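Local coordinates for uncharacterized SnoaL-like Protein (Agrobacterium tumefaciens str. C58, PDB 3DXO) that is of unknown function but belongs to the SnoaL-like family of the NTF2 clan and may act as an isomerase, at residues A14-E19 and A52-A57; A9-A14 and G29-E34. All blocks are in the same frame, centred on the assembly; numbering follows the deposited sequence.

Contact 1: residues A14-E19 and A52-A57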
# COMPACT_ATOMS: atom_id res chain seq x y z
N ALA B 14 15.18 -9.19 5.54
CA ALA B 14 16.25 -10.19 5.74
C ALA B 14 16.53 -10.94 4.43
O ALA B 14 17.70 -11.21 4.09
CB ALA B 14 15.88 -11.16 6.81
N ALA B 15 15.46 -11.25 3.70
CA ALA B 15 15.59 -11.93 2.43
C ALA B 15 16.28 -11.00 1.45
O ALA B 15 17.14 -11.45 0.74
CB ALA B 15 14.23 -12.37 1.90
N TRP B 16 15.92 -9.72 1.40
CA TRP B 16 16.57 -8.80 0.45
C TRP B 16 18.02 -8.51 0.79
O TRP B 16 18.80 -8.17 -0.06
CB TRP B 16 15.82 -7.47 0.33
CG TRP B 16 14.62 -7.55 -0.54
CD1 TRP B 16 13.36 -7.90 -0.16
CD2 TRP B 16 14.56 -7.30 -1.95
NE1 TRP B 16 12.51 -7.86 -1.24
CE2 TRP B 16 13.22 -7.50 -2.35
CE3 TRP B 16 15.49 -6.88 -2.90
CZ2 TRP B 16 12.80 -7.32 -3.66
CZ3 TRP B 16 15.08 -6.69 -4.20
CH2 TRP B 16 13.74 -6.92 -4.58
N ASN B 17 18.39 -8.62 2.06
CA ASN B 17 19.75 -8.31 2.49
C ASN B 17 20.66 -9.50 2.58
O ASN B 17 21.83 -9.37 2.93
CB ASN B 17 19.71 -7.63 3.85
CG ASN B 17 19.24 -6.23 3.77
OD1 ASN B 17 19.71 -5.45 2.93
ND2 ASN B 17 18.32 -5.86 4.66
N GLU B 18 20.12 -10.68 2.32
CA GLU B 18 20.89 -11.90 2.36
C GLU B 18 21.85 -11.94 1.16
O GLU B 18 21.46 -11.87 -0.03
CB GLU B 18 19.98 -13.13 2.41
CG GLU B 18 20.73 -14.44 2.27
CD GLU B 18 21.86 -14.61 3.27
OE1 GLU B 18 21.69 -14.26 4.43
OE2 GLU B 18 22.93 -15.10 2.90
N GLU B 19 23.11 -12.06 1.54
CA GLU B 19 24.25 -12.07 0.64
C GLU B 19 24.35 -13.35 -0.22
O GLU B 19 24.63 -13.29 -1.40
CB GLU B 19 25.48 -11.87 1.54
CG GLU B 19 26.78 -11.89 0.92
CD GLU B 19 27.38 -13.28 0.81
OE1 GLU B 19 27.29 -14.11 1.74
OE2 GLU B 19 28.02 -13.52 -0.24
N ALA B 52 12.80 -15.26 -5.60
CA ALA B 52 14.22 -15.49 -5.27
C ALA B 52 15.12 -15.01 -6.44
O ALA B 52 16.11 -14.30 -6.23
CB ALA B 52 14.48 -16.97 -4.94
N ALA B 53 14.73 -15.37 -7.67
CA ALA B 53 15.49 -14.97 -8.87
C ALA B 53 15.48 -13.44 -9.02
O ALA B 53 16.53 -12.81 -9.16
CB ALA B 53 14.95 -15.66 -10.12
N MSE B 54 14.29 -12.85 -8.92
CA MSE B 54 14.14 -11.40 -8.99
C MSE B 54 15.06 -10.66 -8.02
O MSE B 54 15.78 -9.76 -8.42
CB MSE B 54 12.69 -11.03 -8.70
CG MSE B 54 12.29 -9.63 -9.02
SE MSE B 54 10.58 -9.29 -8.23
CE MSE B 54 11.11 -9.28 -6.44
N ILE B 55 15.05 -11.06 -6.75
CA ILE B 55 15.89 -10.42 -5.74
C ILE B 55 17.36 -10.54 -6.10
O ILE B 55 18.12 -9.61 -5.98
CB ILE B 55 15.65 -11.00 -4.33
CG1 ILE B 55 14.21 -10.71 -3.87
CG2 ILE B 55 16.67 -10.40 -3.33
CD1 ILE B 55 13.74 -11.50 -2.66
N GLU B 56 17.76 -11.71 -6.56
CA GLU B 56 19.13 -11.90 -6.97
C GLU B 56 19.52 -11.00 -8.13
O GLU B 56 20.62 -10.46 -8.13
CB GLU B 56 19.37 -13.33 -7.38
CG GLU B 56 20.80 -13.55 -7.84
CD GLU B 56 21.11 -15.01 -8.06
OE1 GLU B 56 20.60 -15.84 -7.31
OE2 GLU B 56 21.86 -15.34 -8.97
N ALA B 57 18.65 -10.87 -9.14
CA ALA B 57 18.92 -10.00 -10.29
C ALA B 57 19.06 -8.55 -9.82
O ALA B 57 19.96 -7.84 -10.25
CB ALA B 57 17.83 -10.14 -11.35

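Contact 2: residues A9-A14 and G29-E34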
# COMPACT_ATOMS: atom_id res chain seq x y z
N ALA B 9 8.09 -7.31 8.61
CA ALA B 9 8.96 -6.35 7.93
C ALA B 9 10.40 -6.85 7.97
O ALA B 9 11.11 -6.88 6.95
CB ALA B 9 8.84 -4.99 8.55
N GLN B 10 10.82 -7.32 9.14
CA GLN B 10 12.19 -7.83 9.32
C GLN B 10 12.48 -9.06 8.51
O GLN B 10 13.55 -9.14 7.96
CB GLN B 10 12.49 -8.15 10.77
CG GLN B 10 12.58 -6.90 11.62
CD GLN B 10 12.55 -7.21 13.07
OE1 GLN B 10 12.05 -8.24 13.48
NE2 GLN B 10 13.08 -6.30 13.87
N THR B 11 11.56 -10.01 8.48
CA THR B 11 11.70 -11.25 7.69
C THR B 11 11.77 -10.91 6.21
O THR B 11 12.57 -11.49 5.46
CB THR B 11 10.49 -12.19 7.92
OG1 THR B 11 10.47 -12.62 9.29
CG2 THR B 11 10.56 -13.40 7.02
N TYR B 12 10.94 -9.96 5.79
CA TYR B 12 10.95 -9.53 4.40
C TYR B 12 12.32 -8.92 4.03
O TYR B 12 12.95 -9.38 3.07
CB TYR B 12 9.80 -8.54 4.15
CG TYR B 12 9.80 -7.90 2.78
CD1 TYR B 12 10.54 -6.76 2.55
CD2 TYR B 12 9.09 -8.45 1.72
CE1 TYR B 12 10.57 -6.18 1.32
CE2 TYR B 12 9.11 -7.88 0.47
CZ TYR B 12 9.85 -6.73 0.28
OH TYR B 12 9.90 -6.10 -0.95
N LEU B 13 12.79 -7.93 4.80
CA LEU B 13 14.06 -7.28 4.51
C LEU B 13 15.27 -8.22 4.64
O LEU B 13 16.25 -8.06 3.91
CB LEU B 13 14.25 -6.04 5.40
CG LEU B 13 13.36 -4.80 5.09
CD1 LEU B 13 13.58 -3.66 6.12
CD2 LEU B 13 13.56 -4.29 3.66
N ALA B 14 15.18 -9.19 5.54
CA ALA B 14 16.25 -10.19 5.74
C ALA B 14 16.53 -10.94 4.43
O ALA B 14 17.70 -11.21 4.09
CB ALA B 14 15.88 -11.16 6.81
N GLY B 29 11.64 -19.56 0.53
CA GLY B 29 10.91 -20.80 0.73
C GLY B 29 10.11 -20.74 2.03
O GLY B 29 8.93 -21.04 2.02
N GLN B 30 10.71 -20.30 3.13
CA GLN B 30 10.03 -20.30 4.42
C GLN B 30 8.96 -19.21 4.53
O GLN B 30 7.80 -19.49 4.86
CB GLN B 30 11.04 -20.14 5.57
CG GLN B 30 12.14 -21.21 5.66
CD GLN B 30 11.64 -22.61 6.03
OE1 GLN B 30 12.14 -23.61 5.51
NE2 GLN B 30 10.66 -22.69 6.94
N ALA B 31 9.34 -17.97 4.23
CA ALA B 31 8.44 -16.82 4.39
C ALA B 31 7.38 -16.65 3.30
O ALA B 31 6.25 -16.24 3.57
CB ALA B 31 9.26 -15.52 4.50
N TRP B 32 7.73 -16.93 2.05
CA TRP B 32 6.78 -16.73 0.94
C TRP B 32 5.89 -17.92 0.60
O TRP B 32 6.30 -19.05 0.75
CB TRP B 32 7.54 -16.34 -0.33
CG TRP B 32 7.77 -14.89 -0.55
CD1 TRP B 32 7.16 -14.11 -1.49
CD2 TRP B 32 8.69 -14.04 0.12
NE1 TRP B 32 7.65 -12.82 -1.44
CE2 TRP B 32 8.59 -12.75 -0.46
CE3 TRP B 32 9.60 -14.24 1.16
CZ2 TRP B 32 9.34 -11.68 -0.03
CZ3 TRP B 32 10.36 -13.16 1.57
CH2 TRP B 32 10.22 -11.90 0.98
N ALA B 33 4.68 -17.63 0.11
CA ALA B 33 3.74 -18.67 -0.33
C ALA B 33 4.07 -19.17 -1.74
O ALA B 33 4.80 -18.51 -2.49
CB ALA B 33 2.33 -18.14 -0.30
N GLU B 34 3.55 -20.35 -2.09
CA GLU B 34 3.75 -20.90 -3.43
C GLU B 34 3.01 -20.03 -4.44
O GLU B 34 3.57 -19.68 -5.48
CB GLU B 34 3.35 -22.39 -3.50
CG GLU B 34 4.26 -23.26 -2.63
CD GLU B 34 4.13 -24.77 -2.82
OE1 GLU B 34 3.12 -25.27 -3.38
OE2 GLU B 34 5.07 -25.48 -2.39

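Contact 1: residues A14-E19 and A52-A57
Ile-55 lies over one face of the Trp-16 indole, its CG1 3.7 Å from the centroid of the six-membered ring and almost on the ring normal, a CH-pi contact. The two branches and the tip of the isoleucine share the ring. CG1 stands above the benzo part, CG2 comes within 3.7 Å of Trp-16 CE3, and CD1 runs back toward the pyrrole side, 4.1 Å from Trp-16 NE1. With CG1 beside the backbone N (chi1 -65°) and CG2 anti to it, both branches lie against the same face. Trp-16 CG lies beside its own backbone N, and the ring reaches across to helix 47-61. Farther out along the benzo ring, selenomethionine Met-54 bends at its end and brings its CE to 3.8 Å from Trp-16 CZ2. Ala-15 adds a looser touch, its backbone O lying 4.2 Å from Ile-55 CG2. All four residues are buried, and the join is apolar core packing between two helices set against the curved sheet, as in the NTF2-like alpha+beta fold. Around it, Phe-67 of strand 66-76 meets the indole edge-to-face, while Tyr-38 of strand 36-39 packs on both Trp-16 and Met-54. The backbone O of Trp-16 accepts a hydrogen bond from Arg-59, a second tie between helices 3-17 and 47-61, and Arg-24 of helix 21-31 touches Ile-55.

Contact 2: residues A9-A14 and G29-E34
Residues 9-14 are regular helix, with Leu-13 N bonded to Ala-9 O and Ala-14 N to Gln-10 O, both at 2.9 Å. Facing them, residues 29-31 finish helix 21-31, and Trp-32 is the first residue beyond it to leave helical angles (psi 149°) as the chain runs into a short, weakly bonded strand. The backbones come nearest at Thr-11 and Ala-31, whose CA atoms are 7.2 Å apart, a spacing that small side chains can bridge. Here Thr-11 CG2 and Ala-31 CB meet methyl to methyl at 3.5 Å. With OG1 beside the backbone N (chi1 -65°), CG2 of the threonine is turned anti to it and faces the alanine. OG1 bonds to Thr-7 O one turn back, which gives the hydroxyl a partner within its own helix. Deeper in the protein, Tyr-12 and Trp-32 form an oblique aromatic pair, their six-membered rings 5.7 Å apart between centroids with planes at 31°. The far rim of the indole does the touching: Trp-32 CZ2 lies 3.7 Å from Tyr-12 CD2, with Trp-32 CH2 and Tyr-12 CE2 at similar range. Tyr-12 OH makes a weak hydrogen bond to a bound PEG fragment, probably from the crystallisation liquor, which is consistent with a pocket here. The N-terminal helix thus packs on a helix-to-strand junction leading into the sheet, consistent with the NTF2-like fold. Phe-82 of strand 79-87 meets the tyrosine ring, Ile-51 of helix 47-61 packs on Trp-32, and backbone bonds from Ala-31 and Ala-33 to Ile-109 tie the chain to strand 109-117.

Both contacts fasten helix 3-17 to other helical parts of the fold: contact 1 joins its C-terminal end to helix 47-61, contact 2 its middle to the end of helix 21-31 and the strand that follows. Contact 1 is buried throughout and is aliphatic on aromatic; contact 2 runs from a partly exposed methyl pair to a buried pair of rings. Their centres are 10 Å apart, and Ala-15 CB touches Trp-32 CZ3 at 4.0 Å. Tyr-12 also meets Trp-16, so aromatic packing is continuous between them. Both these side chains lie close to bound PEG, consistent with the pocket between curved sheet and helices in NTF2-like folds, though the PEG is probably from the crystallisation liquor.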